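Local coordinates for protein hypoxanthine phosphoribosyltransferase (Bacillus anthracis, PDB 4QYI) that probably salvages purines by joining hypoxanthine or guanine to the phosphoribosyl group of PRPP, forming the nucleoside monophosphate and releasing pyrophosphate, at residues Glu36-Ile41 and Asn96-Glu101; Asp61-Phe66 and Ile88-Thr93; Thr129-Pro134 and Glu153-Tyr158. All coordinates share one frame; numbering follows the deposited sequence.

How the contacts relate
Contacts 1 and 2 lie side by side on one flank of the central sheet, with centres about 7 Å apart. They share the border of strands 38-43 and 62-71, where Val-40 and Thr-63 pair through their backbones. Contact 1 is buried core: parallel strand bonds, aliphatic packing, and an acidic end at the magnesium ion. Contact 2 is only partly buried. There one carboxylate holds a surface loop, close to the neighbouring subunit. Contact 3 lies across the chain's centre, about 20 Å from contact 1 between centres. It is buried too, but bridges separate parts of the fold through a few side chains. A probable backbone hydrogen bond from Leu-130 N to Glu-101 O links contacts 1 and 3.

Contact 1: residues Glu36-Ile41 and Asn96-Glu101. With MG (magnesium ion), chain F.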
# COMPACT_ATOMS: atom_id res chain seq x y z
N GLU A 36 21.68 -10.61 1.18
CA GLU A 36 21.66 -9.18 0.90
C GLU A 36 20.36 -8.48 1.23
O GLU A 36 19.31 -9.08 1.30
CB GLU A 36 21.98 -8.91 -0.57
CG GLU A 36 23.28 -9.56 -1.01
CD GLU A 36 23.79 -9.06 -2.34
OE1 GLU A 36 24.27 -9.92 -3.11
OE2 GLU A 36 23.72 -7.84 -2.63
N GLU A 37 20.48 -7.17 1.43
CA GLU A 37 19.34 -6.28 1.66
C GLU A 37 18.66 -6.04 0.31
O GLU A 37 19.31 -6.15 -0.72
CB GLU A 37 19.81 -4.95 2.23
CG GLU A 37 20.64 -5.10 3.50
CD GLU A 37 21.15 -3.77 4.01
OE1 GLU A 37 20.58 -2.72 3.64
OE2 GLU A 37 22.12 -3.77 4.79
N ILE A 38 17.37 -5.73 0.34
CA ILE A 38 16.62 -5.48 -0.88
C ILE A 38 15.76 -4.24 -0.73
O ILE A 38 15.27 -3.96 0.36
CB ILE A 38 15.64 -6.64 -1.17
CG1 ILE A 38 16.41 -7.95 -1.34
CG2 ILE A 38 14.83 -6.37 -2.43
CD1 ILE A 38 15.50 -9.16 -1.35
N VAL A 39 15.61 -3.49 -1.82
CA VAL A 39 14.72 -2.35 -1.85
C VAL A 39 13.56 -2.77 -2.76
O VAL A 39 13.77 -3.17 -3.91
CB VAL A 39 15.36 -1.07 -2.42
CG1 VAL A 39 14.32 0.04 -2.55
CG2 VAL A 39 16.53 -0.63 -1.55
N VAL A 40 12.35 -2.69 -2.23
CA VAL A 40 11.16 -3.01 -3.00
C VAL A 40 10.47 -1.71 -3.35
O VAL A 40 10.22 -0.87 -2.49
CB VAL A 40 10.20 -3.92 -2.22
CG1 VAL A 40 8.87 -4.05 -2.95
CG2 VAL A 40 10.81 -5.29 -2.04
N ILE A 41 10.23 -1.50 -4.64
CA ILE A 41 9.54 -0.30 -5.09
C ILE A 41 8.25 -0.73 -5.74
O ILE A 41 8.23 -1.33 -6.82
CB ILE A 41 10.36 0.53 -6.07
CG1 ILE A 41 11.64 1.02 -5.41
CG2 ILE A 41 9.55 1.74 -6.53
CD1 ILE A 41 12.56 1.68 -6.40
N ASN A 96 20.06 -3.45 -4.37
CA ASN A 96 19.29 -4.46 -5.09
C ASN A 96 17.86 -3.97 -5.09
O ASN A 96 17.27 -3.78 -4.03
CB ASN A 96 19.37 -5.77 -4.36
CG ASN A 96 20.77 -6.31 -4.34
OD1 ASN A 96 21.43 -6.36 -5.38
ND2 ASN A 96 21.22 -6.76 -3.20
N VAL A 97 17.30 -3.78 -6.28
CA VAL A 97 15.95 -3.26 -6.38
C VAL A 97 14.98 -4.20 -7.09
O VAL A 97 15.27 -4.74 -8.17
CB VAL A 97 15.95 -1.94 -7.18
CG1 VAL A 97 14.56 -1.36 -7.26
CG2 VAL A 97 16.91 -0.94 -6.57
N ILE A 98 13.82 -4.39 -6.48
CA ILE A 98 12.76 -5.16 -7.11
C ILE A 98 11.57 -4.23 -7.28
O ILE A 98 11.04 -3.71 -6.29
CB ILE A 98 12.37 -6.40 -6.33
CG1 ILE A 98 13.59 -7.30 -6.22
CG2 ILE A 98 11.23 -7.11 -7.06
CD1 ILE A 98 13.38 -8.48 -5.35
N VAL A 99 11.13 -4.06 -8.51
CA VAL A 99 9.99 -3.20 -8.81
C VAL A 99 8.79 -4.12 -8.89
O VAL A 99 8.78 -5.09 -9.67
CB VAL A 99 10.18 -2.43 -10.11
CG1 VAL A 99 8.97 -1.54 -10.41
CG2 VAL A 99 11.44 -1.60 -10.02
N VAL A 100 7.78 -3.79 -8.09
CA VAL A 100 6.58 -4.62 -7.97
C VAL A 100 5.36 -4.02 -8.66
O VAL A 100 5.00 -2.88 -8.40
CB VAL A 100 6.31 -4.88 -6.48
CG1 VAL A 100 4.99 -5.60 -6.26
CG2 VAL A 100 7.44 -5.68 -5.87
N GLU A 101 4.77 -4.79 -9.57
CA GLU A 101 3.58 -4.42 -10.29
C GLU A 101 2.47 -5.41 -10.11
O GLU A 101 2.70 -6.57 -9.72
CB GLU A 101 3.83 -4.34 -11.80
CG GLU A 101 4.25 -2.99 -12.31
CD GLU A 101 3.10 -1.98 -12.37
OE1 GLU A 101 3.32 -0.93 -13.00
OE2 GLU A 101 1.97 -2.21 -11.84
MG MG F . 0.08 -1.29 -11.82
O HOH W 1 20.05 -3.47 -1.52
O HOH W 2 0.21 -2.28 -13.90
O HOH W 3 1.23 0.25 -12.90
O HOH W 4 -1.91 -0.74 -12.04
O HOH W 5 0.35 -0.42 -10.24
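Glu-36, just before strand 38-43, meets Asn-96, the first residue of the parallel strand 96-101. Their side chains run nearly perpendicular, with the carboxylate and amide planes 57° apart. The ND2 of Asn-96 donates to OE2 of Glu-36 over 2.8 Å. The carboxylate oxygen lies in the amide plane of Asn-96, but is itself approached from above the carboxylate plane. The same ND2 donates to Glu-37 O at 3.2 Å, again from within the amide plane. Two nearly straight bonds therefore use this one nitrogen and fix the rotation of the amide. A chi1 of -65° sets CG of Asn-96 beside its own backbone N and turns the amide to the other strand. A water joins Glu-37 O to Asn-96 N.

Beyond this, four backbone bonds pair the strands, from Val-39 N to Asn-96 O (2.8 Å) through to Val-100 N to Ile-41 O (2.8 Å). The aliphatic side chains alternate between the faces. On one face CD1 of Ile-41 rests on CG1 of Val-97 at 3.7 Å. Phe-117 of helix 108-118 covers Ile-41 and Val-99 there. On the other face CG2 of Ile-38 touches CD1 of Ile-98, and CG1 of Val-40 meets CG2 of Val-100 at 3.6 Å.

Glu-101 ends the strand and turns away from strand 38-43. Its OE2 binds the magnesium ion at 2.1 Å. Four waters and Asp-102 complete the site. The acidic pair and its sequence setting match the PRPP-binding motif of type I phosphoribosyltransferases. The chemistry thus divides along the strand: polar anchoring at the start, an apolar middle, and a carboxylate that binds the ion at the end.

Contact 2: residues Asp61-Phe66 and Ile88-Thr93; sequences DVTIDF and IDVNIT
Thr-63 makes the first touch along strand 62-71, laying its methyl CG2 against CG1 of Val-90 at 3.8 Å. The two side chains lie alongside, pointing opposite ways. Ile-64 turns the other way, into the sheet's packing with Val-40.

Asp-65 carries the contact. Its CG is anti to the backbone N (chi1 -161°), and the carboxylate reaches into the bend of the 88-93 loop. OD2 accepts two backbone N-H groups. Asp-89 N comes to its syn lone pair at 2.7 Å, and Val-90 N comes nearly along the C-O axis at 3.0 Å. The methyl CG2 of Val-90 packs on CB of Asp-65 at 3.7 Å. The other oxygen, OD1, accepts from Phe-66 N at 2.8 Å, from above the carboxylate plane. A basic side chain of the neighbouring subunit also pairs with OD1. OD2 of Asp-89 lies 3.8 Å from OD1 of Asp-65. Lys-86 pairs with OD1 of Asp-89, and a basic side chain of the neighbouring subunit with its OD2, which probably eases this repulsion.

Phe-66 adds a loose touch, its backbone O to CG2 of Ile-88 at 4.0 Å.

The strand pairs with 38-43 in the central sheet, and the loop runs from strand 82-84 to strand 96-101, with Ile-88 and Ile-92 packed on Phe-117 of helix 108-118.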
# COMPACT_ATOMS: atom_id res chain seq x y z
N ASP A 61 16.45 -8.23 4.79
CA ASP A 61 16.18 -6.84 5.21
C ASP A 61 15.56 -6.16 4.01
O ASP A 61 16.21 -6.02 2.99
CB ASP A 61 17.43 -6.01 5.56
CG ASP A 61 17.88 -6.20 6.99
OD1 ASP A 61 17.17 -6.87 7.77
OD2 ASP A 61 18.96 -5.66 7.34
N VAL A 62 14.35 -5.67 4.16
CA VAL A 62 13.67 -4.99 3.07
C VAL A 62 13.37 -3.53 3.37
O VAL A 62 12.90 -3.19 4.45
CB VAL A 62 12.34 -5.72 2.74
CG1 VAL A 62 11.48 -4.91 1.79
CG2 VAL A 62 12.60 -7.12 2.17
N THR A 63 13.62 -2.68 2.38
CA THR A 63 13.25 -1.26 2.43
C THR A 63 12.17 -1.12 1.38
O THR A 63 12.32 -1.63 0.27
CB THR A 63 14.41 -0.32 2.07
OG1 THR A 63 15.37 -0.38 3.11
CG2 THR A 63 13.95 1.15 1.93
N ILE A 64 11.04 -0.51 1.70
CA ILE A 64 10.02 -0.37 0.66
C ILE A 64 9.74 1.10 0.38
O ILE A 64 9.80 1.93 1.27
CB ILE A 64 8.74 -1.20 0.92
CG1 ILE A 64 7.77 -1.07 -0.27
CG2 ILE A 64 8.05 -0.76 2.19
CD1 ILE A 64 6.69 -2.13 -0.32
N ASP A 65 9.44 1.42 -0.87
CA ASP A 65 9.08 2.78 -1.24
C ASP A 65 8.06 2.63 -2.37
O ASP A 65 7.81 1.52 -2.88
CB ASP A 65 10.30 3.61 -1.65
CG ASP A 65 10.05 5.13 -1.61
OD1 ASP A 65 8.93 5.58 -1.27
OD2 ASP A 65 11.01 5.89 -1.89
N PHE A 66 7.47 3.76 -2.75
CA PHE A 66 6.45 3.78 -3.78
C PHE A 66 6.74 4.78 -4.89
O PHE A 66 7.40 5.80 -4.68
CB PHE A 66 5.12 4.14 -3.14
CG PHE A 66 4.68 3.21 -2.07
CD1 PHE A 66 4.07 2.01 -2.41
CD2 PHE A 66 4.87 3.51 -0.74
CE1 PHE A 66 3.67 1.12 -1.44
CE2 PHE A 66 4.47 2.62 0.25
CZ PHE A 66 3.87 1.43 -0.10
N ILE A 88 10.73 8.32 -6.17
CA ILE A 88 11.15 7.67 -4.94
C ILE A 88 11.91 8.60 -4.00
O ILE A 88 12.62 9.51 -4.43
CB ILE A 88 11.97 6.41 -5.22
CG1 ILE A 88 13.21 6.74 -6.04
CG2 ILE A 88 11.14 5.38 -5.96
CD1 ILE A 88 14.20 5.58 -6.08
N ASP A 89 11.80 8.30 -2.72
CA ASP A 89 12.51 9.02 -1.68
C ASP A 89 13.76 8.29 -1.25
O ASP A 89 14.70 8.91 -0.82
CB ASP A 89 11.64 9.09 -0.42
CG ASP A 89 10.34 9.77 -0.67
OD1 ASP A 89 10.38 10.89 -1.20
OD2 ASP A 89 9.28 9.20 -0.33
N VAL A 90 13.74 6.96 -1.31
CA VAL A 90 14.88 6.18 -0.82
C VAL A 90 16.03 6.12 -1.78
O VAL A 90 15.89 6.30 -2.99
CB VAL A 90 14.48 4.74 -0.48
CG1 VAL A 90 13.47 4.73 0.64
CG2 VAL A 90 13.94 4.01 -1.72
N ASN A 91 17.20 5.86 -1.21
CA ASN A 91 18.41 5.71 -1.98
C ASN A 91 18.54 4.31 -2.56
O ASN A 91 18.62 3.34 -1.82
CB ASN A 91 19.61 5.95 -1.06
CG ASN A 91 20.93 5.74 -1.76
OD1 ASN A 91 21.02 5.82 -2.98
ND2 ASN A 91 21.95 5.40 -0.99
N ILE A 92 18.54 4.17 -3.89
CA ILE A 92 18.73 2.85 -4.49
C ILE A 92 20.10 2.71 -5.17
O ILE A 92 20.39 1.69 -5.79
CB ILE A 92 17.67 2.50 -5.51
CG1 ILE A 92 17.68 3.49 -6.68
CG2 ILE A 92 16.30 2.47 -4.85
CD1 ILE A 92 16.70 3.13 -7.77
N THR A 93 20.95 3.73 -5.04
CA THR A 93 22.29 3.67 -5.64
C THR A 93 23.10 2.53 -5.00
O THR A 93 23.29 2.50 -3.79
CB THR A 93 23.02 5.02 -5.50
OG1 THR A 93 22.28 6.01 -6.20
CG2 THR A 93 24.42 4.96 -6.09

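Contact 3: residues Thr129-Pro134 and Glu153-Tyr158; sequences TLLDKP and EFIVGY
This contact probably joins the core of a type I phosphoribosyltransferase fold to its hood, with Leu-130, Leu-131 and Lys-133 on one side and Glu-153, Ile-155 and Tyr-158 on the other. After a corner at Leu-130, the short strand 131-132 runs near the far edge of the mixed core sheet, between 145-149 and 103-104. The weakly bonded strand 155-156 edges the small antiparallel sheet with 172-175 and 8-13, which fits the hood. Lys-133, in the Asp-Lys-Pro of 132-134, and Phe-154 match the purine-binding lysine and aromatic residue of related enzymes, so Lys-133 probably lies at the base pocket. The segments run almost antiparallel, 174° apart, but their backbones stay well separated. Side chains span the gap.

At one end CD2 of Leu-130 touches the Tyr-158 ring at CD2, 3.5 Å away, with CE2 a little farther at 3.8 Å. With CG anti to the backbone N (chi1 179°), Leu-130 carries this methyl over to the CD2/CE2 side of the ring, which it meets at a slant. The hydroxyl of Tyr-158 is hydrogen-bonded to Asp-53, which ties the far end of the ring to helix 48-55.

In the middle CD1 of Leu-131 meets CG1 of Ile-155 at 4.2 Å. They lie alongside each other, pointing opposite ways. Ile-103 of the short strand 103-104 packs against both.

The last crossing is polar. The Lys-133 chain bends at chi3 (76°), and this brings its ammonium group to the backbone of 153-158. Asp-152 offers a long, weak ion pair. The firmer partner is a carbonyl: NZ of Lys-133 donates to Glu-153 O at 3.1 Å, from above the carbonyl plane and 40° out of it.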
# COMPACT_ATOMS: atom_id res chain seq x y z
N THR A 129 5.85 -9.11 -11.11
CA THR A 129 4.46 -8.79 -11.35
C THR A 129 3.57 -9.94 -10.93
O THR A 129 3.93 -11.10 -11.06
CB THR A 129 4.19 -8.44 -12.84
OG1 THR A 129 2.83 -8.00 -13.02
CG2 THR A 129 4.44 -9.64 -13.73
N LEU A 130 2.40 -9.59 -10.42
CA LEU A 130 1.44 -10.58 -10.01
C LEU A 130 0.88 -11.25 -11.24
O LEU A 130 0.80 -12.48 -11.31
CB LEU A 130 0.29 -9.95 -9.24
CG LEU A 130 -0.79 -10.93 -8.77
CD1 LEU A 130 -0.22 -11.96 -7.82
CD2 LEU A 130 -1.92 -10.19 -8.09
N LEU A 131 0.50 -10.42 -12.22
CA LEU A 131 -0.10 -10.91 -13.45
C LEU A 131 0.69 -10.47 -14.67
O LEU A 131 1.20 -9.35 -14.70
CB LEU A 131 -1.52 -10.38 -13.56
CG LEU A 131 -2.41 -10.58 -12.32
CD1 LEU A 131 -3.72 -9.83 -12.52
CD2 LEU A 131 -2.66 -12.04 -12.00
N ASP A 132 0.79 -11.35 -15.67
CA ASP A 132 1.53 -11.07 -16.89
C ASP A 132 0.67 -11.45 -18.10
O ASP A 132 -0.05 -12.47 -18.08
CB ASP A 132 2.86 -11.85 -16.90
CG ASP A 132 3.86 -11.32 -17.94
OD1 ASP A 132 3.72 -10.17 -18.37
OD2 ASP A 132 4.85 -12.03 -18.27
N LYS A 133 0.74 -10.62 -19.14
CA LYS A 133 0.02 -10.83 -20.39
C LYS A 133 1.06 -10.63 -21.47
O LYS A 133 1.07 -9.59 -22.11
CB LYS A 133 -1.14 -9.82 -20.54
CG LYS A 133 -2.21 -9.94 -19.43
CD LYS A 133 -3.26 -8.86 -19.07
CE LYS A 133 -4.51 -8.61 -19.91
NZ LYS A 133 -5.39 -7.58 -19.24
N PRO A 134 1.96 -11.61 -21.66
CA PRO A 134 3.04 -11.49 -22.64
C PRO A 134 2.57 -11.37 -24.08
O PRO A 134 3.36 -10.94 -24.91
CB PRO A 134 3.87 -12.77 -22.44
CG PRO A 134 3.37 -13.40 -21.20
CD PRO A 134 1.97 -12.92 -20.99
N GLU A 153 -8.02 -10.04 -20.73
CA GLU A 153 -9.35 -9.70 -20.28
C GLU A 153 -9.29 -8.72 -19.10
O GLU A 153 -8.25 -8.58 -18.46
CB GLU A 153 -10.05 -11.00 -19.87
CG GLU A 153 -11.42 -10.85 -19.23
CD GLU A 153 -11.99 -12.19 -18.82
OE1 GLU A 153 -11.38 -12.84 -17.93
OE2 GLU A 153 -13.05 -12.59 -19.36
N PHE A 154 -10.41 -8.05 -18.83
CA PHE A 154 -10.49 -7.09 -17.72
C PHE A 154 -10.64 -7.82 -16.41
O PHE A 154 -11.49 -8.69 -16.26
CB PHE A 154 -11.68 -6.12 -17.90
CG PHE A 154 -11.59 -5.31 -19.15
CD1 PHE A 154 -10.54 -4.43 -19.35
CD2 PHE A 154 -12.57 -5.41 -20.13
CE1 PHE A 154 -10.45 -3.68 -20.51
CE2 PHE A 154 -12.50 -4.66 -21.29
CZ PHE A 154 -11.44 -3.80 -21.48
N ILE A 155 -9.83 -7.46 -15.43
CA ILE A 155 -9.88 -8.11 -14.14
C ILE A 155 -9.89 -7.10 -13.02
O ILE A 155 -9.48 -5.96 -13.19
CB ILE A 155 -8.66 -9.05 -13.96
CG1 ILE A 155 -7.33 -8.25 -13.91
CG2 ILE A 155 -8.67 -10.12 -15.06
CD1 ILE A 155 -6.98 -7.46 -15.16
N VAL A 156 -10.37 -7.53 -11.85
CA VAL A 156 -10.43 -6.67 -10.68
C VAL A 156 -10.13 -7.51 -9.45
O VAL A 156 -10.11 -8.75 -9.53
CB VAL A 156 -11.83 -6.02 -10.49
CG1 VAL A 156 -12.16 -5.11 -11.67
CG2 VAL A 156 -12.91 -7.08 -10.31
N GLY A 157 -9.88 -6.84 -8.33
CA GLY A 157 -9.59 -7.49 -7.06
C GLY A 157 -8.13 -7.47 -6.63
O GLY A 157 -7.23 -7.21 -7.44
N TYR A 158 -7.89 -7.74 -5.35
CA TYR A 158 -6.53 -7.82 -4.81
C TYR A 158 -5.69 -6.58 -5.21
O TYR A 158 -4.57 -6.70 -5.69
CB TYR A 158 -5.89 -9.14 -5.30
CG TYR A 158 -4.67 -9.60 -4.52
CD1 TYR A 158 -4.80 -10.23 -3.28
CD2 TYR A 158 -3.39 -9.46 -5.04
CE1 TYR A 158 -3.69 -10.65 -2.56
CE2 TYR A 158 -2.27 -9.90 -4.34
CZ TYR A 158 -2.43 -10.49 -3.11
OH TYR A 158 -1.31 -10.90 -2.43